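Local atomic coordinates of putative sugar binding protein (Salmonella enterica subsp. enterica serovar Typhimurium, PDB entry 3KNZ), a protein that probably binds phosphorylated sugars or related carbohydrate derivatives through SIS-type domains, as its family does, although its own substrate and reaction remain unestablished. Residues R40-L45 / L174-Q179; T51-T56 / K98-G103; R69-R74 / N168-A173; W75-V80 / Q180-G185; H125-M130 / A141-L146. One frame throughout, in Å; residues are numbered along the deposited sequence.

Contact 1: R40-L45 / L174-Q179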
# COMPACT_ATOMS: atom_id res chain seq x y z
N ARG A 40 -28.84 -2.61 10.26
CA ARG A 40 -29.18 -3.75 9.40
C ARG A 40 -27.91 -4.49 8.99
O ARG A 40 -27.87 -5.72 9.02
CB ARG A 40 -29.95 -3.33 8.15
CG ARG A 40 -31.39 -2.95 8.41
CD ARG A 40 -32.16 -2.72 7.11
NE ARG A 40 -31.61 -1.61 6.34
CZ ARG A 40 -31.93 -0.33 6.51
NH1 ARG A 40 -32.81 0.03 7.45
NH2 ARG A 40 -31.37 0.59 5.75
N ALA A 41 -26.89 -3.73 8.62
CA ALA A 41 -25.60 -4.30 8.23
C ALA A 41 -24.95 -5.02 9.41
O ALA A 41 -24.36 -6.08 9.26
CB ALA A 41 -24.66 -3.22 7.69
N ALA A 42 -25.07 -4.44 10.60
CA ALA A 42 -24.52 -5.06 11.80
C ALA A 42 -25.26 -6.36 12.11
O ALA A 42 -24.65 -7.37 12.48
CB ALA A 42 -24.61 -4.10 12.98
N GLN A 43 -26.58 -6.35 11.94
CA GLN A 43 -27.40 -7.55 12.17
C GLN A 43 -27.05 -8.64 11.16
O GLN A 43 -26.83 -9.79 11.54
CB GLN A 43 -28.88 -7.22 12.07
CG GLN A 43 -29.79 -8.44 12.17
CD GLN A 43 -31.25 -8.10 11.90
OE1 GLN A 43 -31.64 -6.93 11.90
NE2 GLN A 43 -32.07 -9.13 11.66
N ALA A 44 -26.99 -8.27 9.89
CA ALA A 44 -26.69 -9.21 8.81
C ALA A 44 -25.30 -9.85 8.97
O ALA A 44 -25.10 -11.03 8.67
CB ALA A 44 -26.78 -8.51 7.46
N LEU A 45 -24.36 -9.05 9.45
CA LEU A 45 -23.00 -9.52 9.66
C LEU A 45 -22.99 -10.62 10.71
O LEU A 45 -22.42 -11.69 10.49
CB LEU A 45 -22.12 -8.34 10.10
CG LEU A 45 -20.68 -8.61 10.53
CD1 LEU A 45 -19.92 -7.30 10.66
CD2 LEU A 45 -20.61 -9.40 11.83
N LEU A 174 -19.37 0.54 15.87
CA LEU A 174 -20.17 0.67 17.09
C LEU A 174 -21.50 -0.07 16.96
O LEU A 174 -22.02 -0.60 17.95
CB LEU A 174 -20.40 2.14 17.45
CG LEU A 174 -19.33 2.77 18.35
CD1 LEU A 174 -17.94 2.19 18.12
CD2 LEU A 174 -19.33 4.30 18.23
N ALA A 175 -22.04 -0.10 15.74
CA ALA A 175 -23.28 -0.81 15.48
C ALA A 175 -23.04 -2.32 15.62
O ALA A 175 -23.86 -3.03 16.21
CB ALA A 175 -23.81 -0.48 14.09
N VAL A 176 -21.91 -2.80 15.10
CA VAL A 176 -21.57 -4.22 15.20
C VAL A 176 -21.35 -4.61 16.66
O VAL A 176 -21.82 -5.67 17.11
CB VAL A 176 -20.33 -4.59 14.35
CG1 VAL A 176 -19.84 -6.00 14.68
CG2 VAL A 176 -20.64 -4.45 12.85
N ALA A 177 -20.64 -3.76 17.41
CA ALA A 177 -20.38 -4.02 18.83
C ALA A 177 -21.70 -4.04 19.61
O ALA A 177 -21.87 -4.84 20.55
CB ALA A 177 -19.41 -2.99 19.41
N GLY A 178 -22.64 -3.18 19.23
CA GLY A 178 -23.95 -3.15 19.88
C GLY A 178 -24.74 -4.42 19.66
O GLY A 178 -25.20 -5.04 20.61
N GLN A 179 -24.93 -4.80 18.39
CA GLN A 179 -25.65 -6.02 18.05
C GLN A 179 -25.11 -7.24 18.78
O GLN A 179 -25.87 -8.07 19.26
CB GLN A 179 -25.58 -6.29 16.54
CG GLN A 179 -26.67 -5.62 15.73
CD GLN A 179 -28.01 -6.33 15.85
OE1 GLN A 179 -28.06 -7.52 16.15
NE2 GLN A 179 -29.09 -5.60 15.58
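Two torsions set up this contact. CG of Leu45 stands trans to its own backbone N (chi1 174°), which carries Leu45 CD1 to 3.7 Å from the CG2 that Val176 offers, the two side chains crossing at about a right angle. The second torsion works at the far end of the contact. Gln179 bends at CB-CG (chi2 -77°), which folds its chain over the backbone of the facing helix: its CG lies 3.8 Å from Ala42 CB, and its amide lies alongside CA and CB of Gln43, with NE2 3.9 Å from Gln43 CB. That amide contributes van der Waals contact here, since no polar bond joins the two segments. Ala42 sits between these ends. Its methyl points at the other helix and rests on the turn of Ala175 and Val176, with CB 3.5 Å from Ala175 O and 3.9 Å from Ala175 CB. Helices 36-47 and 161-179 thus pack round the small Ala42, flanked by Val176 and Gln179, and their short segments approach to 8.4 Å at a crossing angle of -53°; the backbones come nearest at Ala42 and Val176, whose CA atoms are 4.6 Å apart. Within the SIS fold, helix 161-179 is one of the helices layered against the parallel sheet, and helix 36-47 leads into strand 52-56 of that sheet. Gln43 turns its side chain away from the contact, and its NE2 bonds Glu47 on its own helix. Beyond Val176 lies Cys76 of helix 59-76, and Trp39 of helix 36-47 packs on Gln179.

Contact 2: T51-T56 / K98-G103; sequences TRIILT and KALVVG
Lys98 O takes two good bonds from one residue: Thr51 N at 2.7 Å and Thr51 OG1 at 2.8 Å, arriving from opposite faces of the carbonyl plane. The hydroxyl gets there because Thr51 OG1 sits between its own N and carbonyl carbon (chi1 72°). Arg52 N adds a weak third bond to the same oxygen. Beyond this clamp a regular ladder begins. Arg52 O accepts from Leu100 N at 2.9 Å, Leu100 O accepts the almost straight bond of Ile54 N (177° at the hydrogen), Ile54 O accepts from Val102 N at 2.8 Å, and Val102 O accepts from Thr56 N. Leu100 and Val102 therefore each spend both N and O on strand 52-56, bonding the residues before and after their register partners, as parallel strands do; these are two interior strands of the five-stranded parallel sheet of the SIS domain, strand order 2-1-3-4-5. The intervening residues of strand 52-56 turn their polar groups the other way: Ile53 and Leu55 bond the backbone of the 79-83 region. Side chains alternate between the faces. Ile54 CD1 covers Ala99 CB at 3.7 Å on one, while on the other Leu55 and Val102 lie side by side, Leu55 CD2 3.9 Å from Val102 CB. Polar ends find partners elsewhere: Arg52 NE forms a salt bridge with Asp81, and Thr56 OG1 a hydrogen bond with Cys83 O.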
# COMPACT_ATOMS: atom_id res chain seq x y z
N THR A 51 -16.64 -13.55 8.75
CA THR A 51 -15.44 -13.79 9.54
C THR A 51 -14.42 -12.65 9.50
O THR A 51 -13.47 -12.64 10.29
CB THR A 51 -14.74 -15.07 9.07
OG1 THR A 51 -14.13 -14.85 7.79
CG2 THR A 51 -15.75 -16.22 8.98
N ARG A 52 -14.61 -11.68 8.61
CA ARG A 52 -13.69 -10.54 8.51
C ARG A 52 -14.30 -9.38 7.73
O ARG A 52 -15.26 -9.56 6.96
CB ARG A 52 -12.38 -10.98 7.84
CG ARG A 52 -12.51 -11.30 6.35
CD ARG A 52 -11.28 -12.01 5.76
NE ARG A 52 -10.01 -11.39 6.17
CZ ARG A 52 -9.23 -11.83 7.16
NH1 ARG A 52 -9.57 -12.91 7.87
NH2 ARG A 52 -8.10 -11.20 7.45
N ILE A 53 -13.77 -8.18 7.93
CA ILE A 53 -14.22 -7.03 7.15
C ILE A 53 -13.11 -6.66 6.18
O ILE A 53 -11.93 -6.66 6.55
CB ILE A 53 -14.61 -5.78 7.99
CG1 ILE A 53 -15.80 -6.05 8.92
CG2 ILE A 53 -14.96 -4.60 7.08
CD1 ILE A 53 -15.43 -6.76 10.19
N ILE A 54 -13.48 -6.38 4.94
CA ILE A 54 -12.54 -5.96 3.91
C ILE A 54 -13.00 -4.60 3.40
O ILE A 54 -14.06 -4.49 2.79
CB ILE A 54 -12.52 -6.96 2.74
CG1 ILE A 54 -12.11 -8.36 3.22
CG2 ILE A 54 -11.58 -6.49 1.64
CD1 ILE A 54 -12.16 -9.43 2.13
N LEU A 55 -12.23 -3.55 3.69
CA LEU A 55 -12.53 -2.20 3.22
C LEU A 55 -11.71 -1.95 1.96
O LEU A 55 -10.49 -2.06 1.99
CB LEU A 55 -12.15 -1.16 4.27
CG LEU A 55 -12.66 -1.39 5.69
CD1 LEU A 55 -12.24 -0.22 6.56
CD2 LEU A 55 -14.17 -1.58 5.71
N THR A 56 -12.37 -1.62 0.85
CA THR A 56 -11.66 -1.40 -0.40
C THR A 56 -12.04 -0.10 -1.08
O THR A 56 -13.19 0.33 -1.04
CB THR A 56 -11.87 -2.57 -1.38
OG1 THR A 56 -10.90 -2.49 -2.43
CG2 THR A 56 -13.29 -2.56 -1.97
N LYS A 98 -15.60 -16.01 4.69
CA LYS A 98 -16.71 -15.13 4.40
C LYS A 98 -16.41 -13.76 5.00
O LYS A 98 -16.03 -13.66 6.16
CB LYS A 98 -18.01 -15.70 4.96
CG LYS A 98 -19.25 -14.99 4.49
CD LYS A 98 -20.47 -15.87 4.66
CE LYS A 98 -21.70 -15.20 4.12
NZ LYS A 98 -22.88 -16.11 4.15
N ALA A 99 -16.57 -12.72 4.19
CA ALA A 99 -16.26 -11.37 4.62
C ALA A 99 -17.37 -10.39 4.28
O ALA A 99 -18.26 -10.68 3.47
CB ALA A 99 -14.97 -10.90 3.96
N LEU A 100 -17.30 -9.23 4.92
CA LEU A 100 -18.17 -8.13 4.58
C LEU A 100 -17.25 -7.21 3.79
O LEU A 100 -16.34 -6.59 4.35
CB LEU A 100 -18.69 -7.41 5.81
CG LEU A 100 -19.39 -6.08 5.52
CD1 LEU A 100 -20.69 -6.32 4.78
CD2 LEU A 100 -19.65 -5.32 6.80
N VAL A 101 -17.45 -7.16 2.48
CA VAL A 101 -16.65 -6.29 1.64
C VAL A 101 -17.36 -4.96 1.52
O VAL A 101 -18.48 -4.90 1.01
CB VAL A 101 -16.40 -6.90 0.25
CG1 VAL A 101 -15.75 -5.88 -0.66
CG2 VAL A 101 -15.53 -8.15 0.37
N VAL A 102 -16.73 -3.91 2.02
CA VAL A 102 -17.31 -2.58 1.96
C VAL A 102 -16.60 -1.77 0.89
O VAL A 102 -15.41 -1.49 1.00
CB VAL A 102 -17.17 -1.83 3.31
CG1 VAL A 102 -17.85 -0.48 3.23
CG2 VAL A 102 -17.75 -2.67 4.45
N GLY A 103 -17.33 -1.41 -0.15
CA GLY A 103 -16.77 -0.60 -1.23
C GLY A 103 -16.97 0.84 -0.85
O GLY A 103 -18.08 1.23 -0.49

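Contact 3: R69-R74 / N168-A173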
# COMPACT_ATOMS: atom_id res chain seq x y z
N ARG A 69 -9.16 1.63 10.42
CA ARG A 69 -8.89 0.19 10.56
C ARG A 69 -8.86 -0.30 12.01
O ARG A 69 -9.64 -1.18 12.39
CB ARG A 69 -7.59 -0.20 9.84
CG ARG A 69 -7.38 -1.72 9.70
CD ARG A 69 -6.11 -2.06 8.92
NE ARG A 69 -4.89 -1.75 9.67
CZ ARG A 69 -4.21 -2.64 10.40
NH1 ARG A 69 -4.61 -3.90 10.48
NH2 ARG A 69 -3.12 -2.27 11.05
N THR A 70 -7.97 0.26 12.82
CA THR A 70 -7.83 -0.16 14.22
C THR A 70 -9.14 -0.09 15.00
O THR A 70 -9.50 -1.04 15.69
CB THR A 70 -6.81 0.71 14.96
OG1 THR A 70 -5.54 0.58 14.32
CG2 THR A 70 -6.70 0.29 16.42
N PHE A 71 -9.83 1.03 14.89
CA PHE A 71 -11.08 1.24 15.61
C PHE A 71 -12.07 0.17 15.21
O PHE A 71 -12.79 -0.37 16.05
CB PHE A 71 -11.65 2.63 15.32
CG PHE A 71 -12.79 3.02 16.22
CD1 PHE A 71 -12.55 3.47 17.51
CD2 PHE A 71 -14.09 2.93 15.78
CE1 PHE A 71 -13.57 3.82 18.34
CE2 PHE A 71 -15.14 3.28 16.61
CZ PHE A 71 -14.87 3.73 17.89
N MSE A 72 -12.10 -0.16 13.92
CA MSE A 72 -13.02 -1.18 13.45
C MSE A 72 -12.67 -2.57 13.93
O MSE A 72 -13.57 -3.34 14.28
CB MSE A 72 -13.10 -1.18 11.93
CG MSE A 72 -13.69 0.08 11.36
SE MSE A 72 -14.85 -0.40 9.88
CE MSE A 72 -16.08 -1.54 10.86
N GLN A 73 -11.39 -2.91 13.92
CA GLN A 73 -10.96 -4.22 14.39
C GLN A 73 -11.42 -4.45 15.81
O GLN A 73 -12.02 -5.47 16.12
CB GLN A 73 -9.44 -4.33 14.43
CG GLN A 73 -8.75 -4.48 13.12
CD GLN A 73 -7.26 -4.59 13.31
OE1 GLN A 73 -6.66 -5.63 13.04
NE2 GLN A 73 -6.65 -3.52 13.83
N ARG A 74 -11.13 -3.47 16.65
CA ARG A 74 -11.44 -3.56 18.07
C ARG A 74 -12.93 -3.78 18.33
O ARG A 74 -13.31 -4.75 18.99
CB ARG A 74 -10.97 -2.29 18.78
CG ARG A 74 -11.05 -2.33 20.29
CD ARG A 74 -10.52 -1.03 20.86
NE ARG A 74 -9.16 -0.81 20.41
CZ ARG A 74 -8.57 0.39 20.33
NH1 ARG A 74 -9.25 1.49 20.64
NH2 ARG A 74 -7.32 0.48 19.91
N ASN A 168 -18.26 7.61 9.51
CA ASN A 168 -19.23 6.63 9.03
C ASN A 168 -18.73 5.21 9.36
O ASN A 168 -19.45 4.42 9.96
CB ASN A 168 -19.44 6.78 7.52
CG ASN A 168 -20.81 6.30 7.06
OD1 ASN A 168 -21.83 6.70 7.61
ND2 ASN A 168 -20.83 5.48 6.02
N LEU A 169 -17.48 4.92 8.98
CA LEU A 169 -16.85 3.62 9.27
C LEU A 169 -16.82 3.29 10.76
O LEU A 169 -17.03 2.14 11.16
CB LEU A 169 -15.42 3.59 8.74
CG LEU A 169 -15.22 3.40 7.24
CD1 LEU A 169 -13.88 3.96 6.79
CD2 LEU A 169 -15.37 1.93 6.84
N MSE A 170 -16.54 4.29 11.59
CA MSE A 170 -16.48 4.10 13.05
C MSE A 170 -17.85 3.82 13.65
O MSE A 170 -17.98 3.04 14.59
CB MSE A 170 -15.83 5.31 13.73
CG MSE A 170 -14.33 5.42 13.48
SE MSE A 170 -13.54 6.95 14.34
CE MSE A 170 -11.66 6.54 14.06
N LEU A 171 -18.88 4.47 13.10
CA LEU A 171 -20.25 4.22 13.57
C LEU A 171 -20.69 2.80 13.21
O LEU A 171 -21.44 2.17 13.95
CB LEU A 171 -21.22 5.26 13.02
CG LEU A 171 -20.98 6.70 13.50
CD1 LEU A 171 -22.00 7.63 12.86
CD2 LEU A 171 -20.98 6.81 15.03
N LEU A 172 -20.24 2.29 12.07
CA LEU A 172 -20.57 0.92 11.70
C LEU A 172 -20.01 -0.03 12.76
O LEU A 172 -20.71 -0.93 13.23
CB LEU A 172 -20.05 0.56 10.31
CG LEU A 172 -20.29 -0.89 9.86
CD1 LEU A 172 -21.76 -1.26 9.97
CD2 LEU A 172 -19.79 -1.11 8.43
N ALA A 173 -18.75 0.19 13.15
CA ALA A 173 -18.08 -0.63 14.17
C ALA A 173 -18.85 -0.62 15.49
O ALA A 173 -18.95 -1.66 16.16
CB ALA A 173 -16.65 -0.15 14.38
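Selenomethionine Met72, which loses the most surface to this contact, reaches across to helix 161-179 with the end of its chain. Bends at chi2 and chi3 curl the tail so that SE lies 3.6 Å from Leu169 O and 3.9 Å from Leu169 CD2, the two side chains crossing at about a right angle. The terminal methyl then turns to the next turn of the helix, where Met72 CE lies 3.8 Å from Ala173 CB. Phe71, second in buried surface, sets out toward the other helix. Its ring rests against selenomethionine Met170: Phe71 CD2 is 3.4 Å from Met170 CG, and the selenium stands over one ring face, 4.5 Å from the centroid and 17° from the ring normal, displaced toward the rim. This is a Met-aromatic contact. The extended chain of Met170 makes it possible, running across the phenyl ring and carrying its CE on to the CB of Phe71. In the ring plane, at its edge, Met170 O lies 3.5 Å from Phe71 CE2. The small Ala173 lies where the backbones come nearest, its CA 5.1 Å from that of Met72. Further out, Trp75 meets the Phe71 ring obliquely, while Arg74 forms salt bridges with Asp323 and with Glu91 of the second subunit. The short segments run nearly parallel, at 11° and 8.8 Å, an arrangement characteristic of neighbouring helices on one face of the parallel sheet in the alpha/beta sandwich of an SIS domain.

Contact 4: W75-V80 / Q180-G185; sequences WCALPV and QQRLDG
The guanidinium of Arg182 has the methyl of Ala77 over the centre of one face, with CB 3.5 Å above the plane, and carbonyl oxygens at its edge. Arg182 NH2 serves two of them, both close to the guanidinium plane: Trp75 O at 2.7 Å and, within its own segment, Gln180 OE1 at 2.9 Å. The second bond is nearly straight (169° at the hydrogen); in the first, NH2 stands above the carbonyl plane of Trp75, 41° out of it. NH1 adds a weak bond to Trp75 O. A second flat group, the Trp75 indole, carries Leu183 CD1 over one face, 3.9 Å from CZ3, and has Arg182 O in plane at its edge. A bend at chi3 (-62°) turns the arginine head back to the end of helix 59-76, whose last turn supplies the gripped carbonyl. Gln180 is itself tied down through NE2 to Thr46. Helix 161-179 closes just before it in a Schellman motif, with Gln181 as C-prime residue. The contact thus joins the C-terminal end of helix 59-76 to the loop between helices 161-179 and 185-215, beside Leu191 of the latter, and the chain beyond Ala77 runs on into strand 80-83, the outermost strand on that side of the sheet within this chain.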
# COMPACT_ATOMS: atom_id res chain seq x y z
N TRP A 75 -13.76 -2.91 17.78
CA TRP A 75 -15.19 -2.95 18.05
C TRP A 75 -15.99 -3.95 17.24
O TRP A 75 -17.09 -4.33 17.64
CB TRP A 75 -15.77 -1.55 17.98
CG TRP A 75 -15.24 -0.70 19.09
CD1 TRP A 75 -14.40 0.37 18.98
CD2 TRP A 75 -15.46 -0.89 20.49
NE1 TRP A 75 -14.11 0.87 20.23
CE2 TRP A 75 -14.75 0.12 21.17
CE3 TRP A 75 -16.22 -1.80 21.24
CZ2 TRP A 75 -14.77 0.24 22.55
CZ3 TRP A 75 -16.23 -1.68 22.61
CH2 TRP A 75 -15.51 -0.67 23.26
N CYS A 76 -15.46 -4.39 16.10
CA CYS A 76 -16.11 -5.44 15.32
C CYS A 76 -15.65 -6.79 15.84
O CYS A 76 -16.33 -7.79 15.67
CB CYS A 76 -15.79 -5.31 13.84
SG CYS A 76 -16.48 -3.83 13.07
N ALA A 77 -14.48 -6.81 16.47
CA ALA A 77 -13.90 -8.03 17.03
C ALA A 77 -13.58 -9.01 15.91
O ALA A 77 -13.62 -10.22 16.09
CB ALA A 77 -14.85 -8.65 18.03
N LEU A 78 -13.26 -8.47 14.74
CA LEU A 78 -12.93 -9.26 13.56
C LEU A 78 -11.71 -8.66 12.88
O LEU A 78 -11.40 -7.48 13.08
CB LEU A 78 -14.08 -9.26 12.55
CG LEU A 78 -15.36 -10.02 12.91
CD1 LEU A 78 -16.44 -9.75 11.87
CD2 LEU A 78 -15.06 -11.50 13.03
N PRO A 79 -11.01 -9.47 12.08
CA PRO A 79 -9.91 -8.89 11.32
C PRO A 79 -10.46 -7.87 10.34
O PRO A 79 -11.57 -8.04 9.85
CB PRO A 79 -9.35 -10.10 10.56
CG PRO A 79 -9.74 -11.28 11.35
CD PRO A 79 -11.06 -10.93 11.98
N VAL A 80 -9.69 -6.83 10.06
CA VAL A 80 -10.11 -5.83 9.09
C VAL A 80 -9.00 -5.56 8.07
O VAL A 80 -7.93 -5.08 8.42
CB VAL A 80 -10.48 -4.51 9.76
CG1 VAL A 80 -10.71 -3.42 8.68
CG2 VAL A 80 -11.70 -4.69 10.67
N GLN A 180 -23.79 -7.34 18.86
CA GLN A 180 -23.14 -8.48 19.48
C GLN A 180 -23.00 -8.32 20.99
O GLN A 180 -22.26 -9.06 21.64
CB GLN A 180 -21.79 -8.72 18.79
CG GLN A 180 -21.97 -8.96 17.29
CD GLN A 180 -20.67 -9.06 16.50
OE1 GLN A 180 -19.58 -8.82 17.02
NE2 GLN A 180 -20.79 -9.41 15.22
N GLN A 181 -23.73 -7.36 21.54
CA GLN A 181 -23.74 -7.08 22.98
C GLN A 181 -22.36 -6.93 23.62
O GLN A 181 -22.12 -7.43 24.73
CB GLN A 181 -24.58 -8.13 23.72
CG GLN A 181 -26.04 -8.16 23.28
CD GLN A 181 -26.92 -8.97 24.22
OE1 GLN A 181 -26.47 -9.42 25.28
NE2 GLN A 181 -28.19 -9.13 23.86
N ARG A 182 -21.46 -6.24 22.93
CA ARG A 182 -20.11 -5.98 23.44
C ARG A 182 -19.88 -4.49 23.69
O ARG A 182 -18.77 -4.06 23.97
CB ARG A 182 -19.04 -6.52 22.49
CG ARG A 182 -18.95 -8.05 22.46
CD ARG A 182 -17.87 -8.55 21.51
NE ARG A 182 -18.14 -8.15 20.13
CZ ARG A 182 -17.64 -7.07 19.53
NH1 ARG A 182 -16.81 -6.26 20.17
NH2 ARG A 182 -17.97 -6.81 18.27
N LEU A 183 -20.95 -3.70 23.57
CA LEU A 183 -20.89 -2.26 23.80
C LEU A 183 -22.13 -1.85 24.60
O LEU A 183 -23.21 -1.68 24.03
CB LEU A 183 -20.87 -1.49 22.48
CG LEU A 183 -20.83 0.04 22.56
CD1 LEU A 183 -19.48 0.52 23.04
CD2 LEU A 183 -21.15 0.65 21.21
N ASP A 184 -21.99 -1.71 25.92
CA ASP A 184 -23.14 -1.32 26.73
C ASP A 184 -23.39 0.19 26.66
O ASP A 184 -22.64 0.93 26.00
CB ASP A 184 -23.01 -1.84 28.18
CG ASP A 184 -21.84 -1.24 28.93
OD1 ASP A 184 -21.40 -0.12 28.59
OD2 ASP A 184 -21.37 -1.90 29.89
N GLY A 185 -24.45 0.64 27.33
CA GLY A 185 -24.84 2.04 27.34
C GLY A 185 -23.75 2.98 27.78
O GLY A 185 -23.54 4.01 27.15

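Contact 5: H125-M130 / A141-L146; sequences HITASM and AADYIL
The hydroxyl of Thr127 is held from two sides: Thr127 OG1 donates to Ala141 O at 2.6 Å and accepts from Asp143 N at 3.1 Å. It is brought there by a chi1 of 57°, which sets OG1 between the backbone N and the carbonyl carbon, facing the 141-143 turn. Asp143 returns the grip, its OD2 taking Thr127 N at 2.7 Å in an almost straight bond (170° at the hydrogen) that meets the anti side of the carboxylate, 32° out of its plane. The other carboxylate oxygen, OD1, forms a salt bridge with Arg121, so the group is fixed at both ends and probably kept ionised. Past this knot the backbones pair loosely and then better. The bonds from Asp143 N and Tyr144 N to Thr127 O are weak, but Ser129 N reaches Tyr144 O at 3.1 Å, and Leu146 N lies in the carbonyl plane of Ser129 O at 2.8 Å. Apolar groups fill in beside the ladder. Ile126 CG2 touches the edge of the Tyr144 ring in its plane, 3.7 Å from CE2, and Leu146 CD1 lies 3.9 Å from both Ala128 CB and the CE of selenomethionine Met130, the Leu146 side chain crossing that of Met130 at a slant. Ser129 OG, beside Ala142 CB and Ile145 CA, has its main polar partner in Asp139. Leu146 O is bonded by Asn168 of helix 161-179. Strand 126-131 pairs on its other side with strand 99-105, and the short, weakly bonded strand 144-145 is an outermost one within this chain, an irregular edge to the parallel sheet of the alpha/beta SIS fold.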
# COMPACT_ATOMS: atom_id res chain seq x y z
N HIS A 125 -19.66 -13.46 -0.64
CA HIS A 125 -19.36 -12.47 0.39
C HIS A 125 -20.48 -11.43 0.43
O HIS A 125 -21.09 -11.13 -0.59
CB HIS A 125 -18.02 -11.79 0.14
CG HIS A 125 -16.85 -12.73 0.10
ND1 HIS A 125 -16.28 -13.25 1.24
CD2 HIS A 125 -16.14 -13.23 -0.94
CE1 HIS A 125 -15.28 -14.04 0.90
NE2 HIS A 125 -15.17 -14.05 -0.41
N ILE A 126 -20.75 -10.89 1.61
CA ILE A 126 -21.76 -9.85 1.75
C ILE A 126 -21.09 -8.55 1.34
O ILE A 126 -19.92 -8.33 1.66
CB ILE A 126 -22.29 -9.69 3.21
CG1 ILE A 126 -23.00 -10.96 3.69
CG2 ILE A 126 -23.25 -8.51 3.31
CD1 ILE A 126 -22.07 -12.08 4.09
N THR A 127 -21.81 -7.70 0.62
CA THR A 127 -21.25 -6.43 0.19
C THR A 127 -22.00 -5.24 0.79
O THR A 127 -23.17 -5.34 1.13
CB THR A 127 -21.29 -6.29 -1.34
OG1 THR A 127 -22.65 -6.44 -1.79
CG2 THR A 127 -20.40 -7.33 -2.00
N ALA A 128 -21.29 -4.13 0.92
CA ALA A 128 -21.85 -2.88 1.43
C ALA A 128 -21.22 -1.73 0.67
O ALA A 128 -20.11 -1.85 0.16
CB ALA A 128 -21.59 -2.74 2.91
N SER A 129 -21.92 -0.61 0.58
CA SER A 129 -21.39 0.53 -0.14
C SER A 129 -21.33 1.74 0.76
O SER A 129 -22.21 1.95 1.59
CB SER A 129 -22.26 0.83 -1.36
OG SER A 129 -23.58 1.15 -0.98
N MSE A 130 -20.28 2.53 0.59
CA MSE A 130 -20.11 3.79 1.33
C MSE A 130 -19.73 4.88 0.36
O MSE A 130 -18.55 5.20 0.21
CB MSE A 130 -19.07 3.69 2.44
CG MSE A 130 -19.53 2.92 3.64
SE MSE A 130 -18.39 3.21 5.18
CE MSE A 130 -19.25 1.96 6.40
N ALA A 141 -24.07 -2.99 -6.50
CA ALA A 141 -23.53 -4.26 -6.09
C ALA A 141 -23.49 -4.34 -4.58
O ALA A 141 -22.67 -5.07 -4.02
CB ALA A 141 -22.13 -4.42 -6.65
N ALA A 142 -24.37 -3.61 -3.93
CA ALA A 142 -24.38 -3.55 -2.47
C ALA A 142 -25.59 -4.23 -1.85
O ALA A 142 -26.73 -3.91 -2.16
CB ALA A 142 -24.33 -2.10 -2.03
N ASP A 143 -25.33 -5.18 -0.95
CA ASP A 143 -26.40 -5.81 -0.19
C ASP A 143 -26.92 -4.80 0.84
O ASP A 143 -28.05 -4.88 1.28
CB ASP A 143 -25.88 -7.03 0.56
CG ASP A 143 -25.35 -8.10 -0.36
OD1 ASP A 143 -26.04 -8.40 -1.36
OD2 ASP A 143 -24.26 -8.63 -0.08
N TYR A 144 -26.05 -3.88 1.24
CA TYR A 144 -26.40 -2.86 2.22
C TYR A 144 -25.82 -1.49 1.87
O TYR A 144 -24.61 -1.29 1.91
CB TYR A 144 -25.93 -3.31 3.62
CG TYR A 144 -26.57 -4.62 4.02
CD1 TYR A 144 -27.84 -4.64 4.60
CD2 TYR A 144 -25.94 -5.83 3.76
CE1 TYR A 144 -28.44 -5.84 4.94
CE2 TYR A 144 -26.53 -7.04 4.10
CZ TYR A 144 -27.78 -7.03 4.69
OH TYR A 144 -28.38 -8.23 5.03
N ILE A 145 -26.69 -0.55 1.50
CA ILE A 145 -26.24 0.79 1.17
C ILE A 145 -26.02 1.57 2.46
O ILE A 145 -26.98 1.93 3.15
CB ILE A 145 -27.26 1.55 0.30
CG1 ILE A 145 -27.46 0.87 -1.06
CG2 ILE A 145 -26.81 2.97 0.06
CD1 ILE A 145 -28.27 -0.40 -1.02
N LEU A 146 -24.75 1.83 2.79
CA LEU A 146 -24.38 2.58 4.00
C LEU A 146 -23.90 4.00 3.64
O LEU A 146 -22.91 4.51 4.19
CB LEU A 146 -23.29 1.83 4.76
CG LEU A 146 -23.52 0.32 4.99
CD1 LEU A 146 -22.37 -0.29 5.79
CD2 LEU A 146 -24.87 0.07 5.68

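Contacts 2 and 5 belong to one parallel sheet, joined by backbone bonds between strands 99-105 and 126-131, whereas contacts 1, 3 and 4 lie among helices. Contact 2 is the regular interior pairing; contact 5, at the sheet's edge, relies more on side-chain hydroxyl and carboxylate bonds. Helix 161-179 serves both contacts 1 and 3, and helix 59-76 both 3 and 4. Contacts 1 and 3 are buried and held by van der Waals packing, one round an alanine, a valine and the flank of a glutamine, the other round selenium and a phenyl ring. Contact 4, only partly buried, turns to an arginine at helix ends. Leu55 of contact 2 meets Leu169 of contact 3, tying sheet to helices.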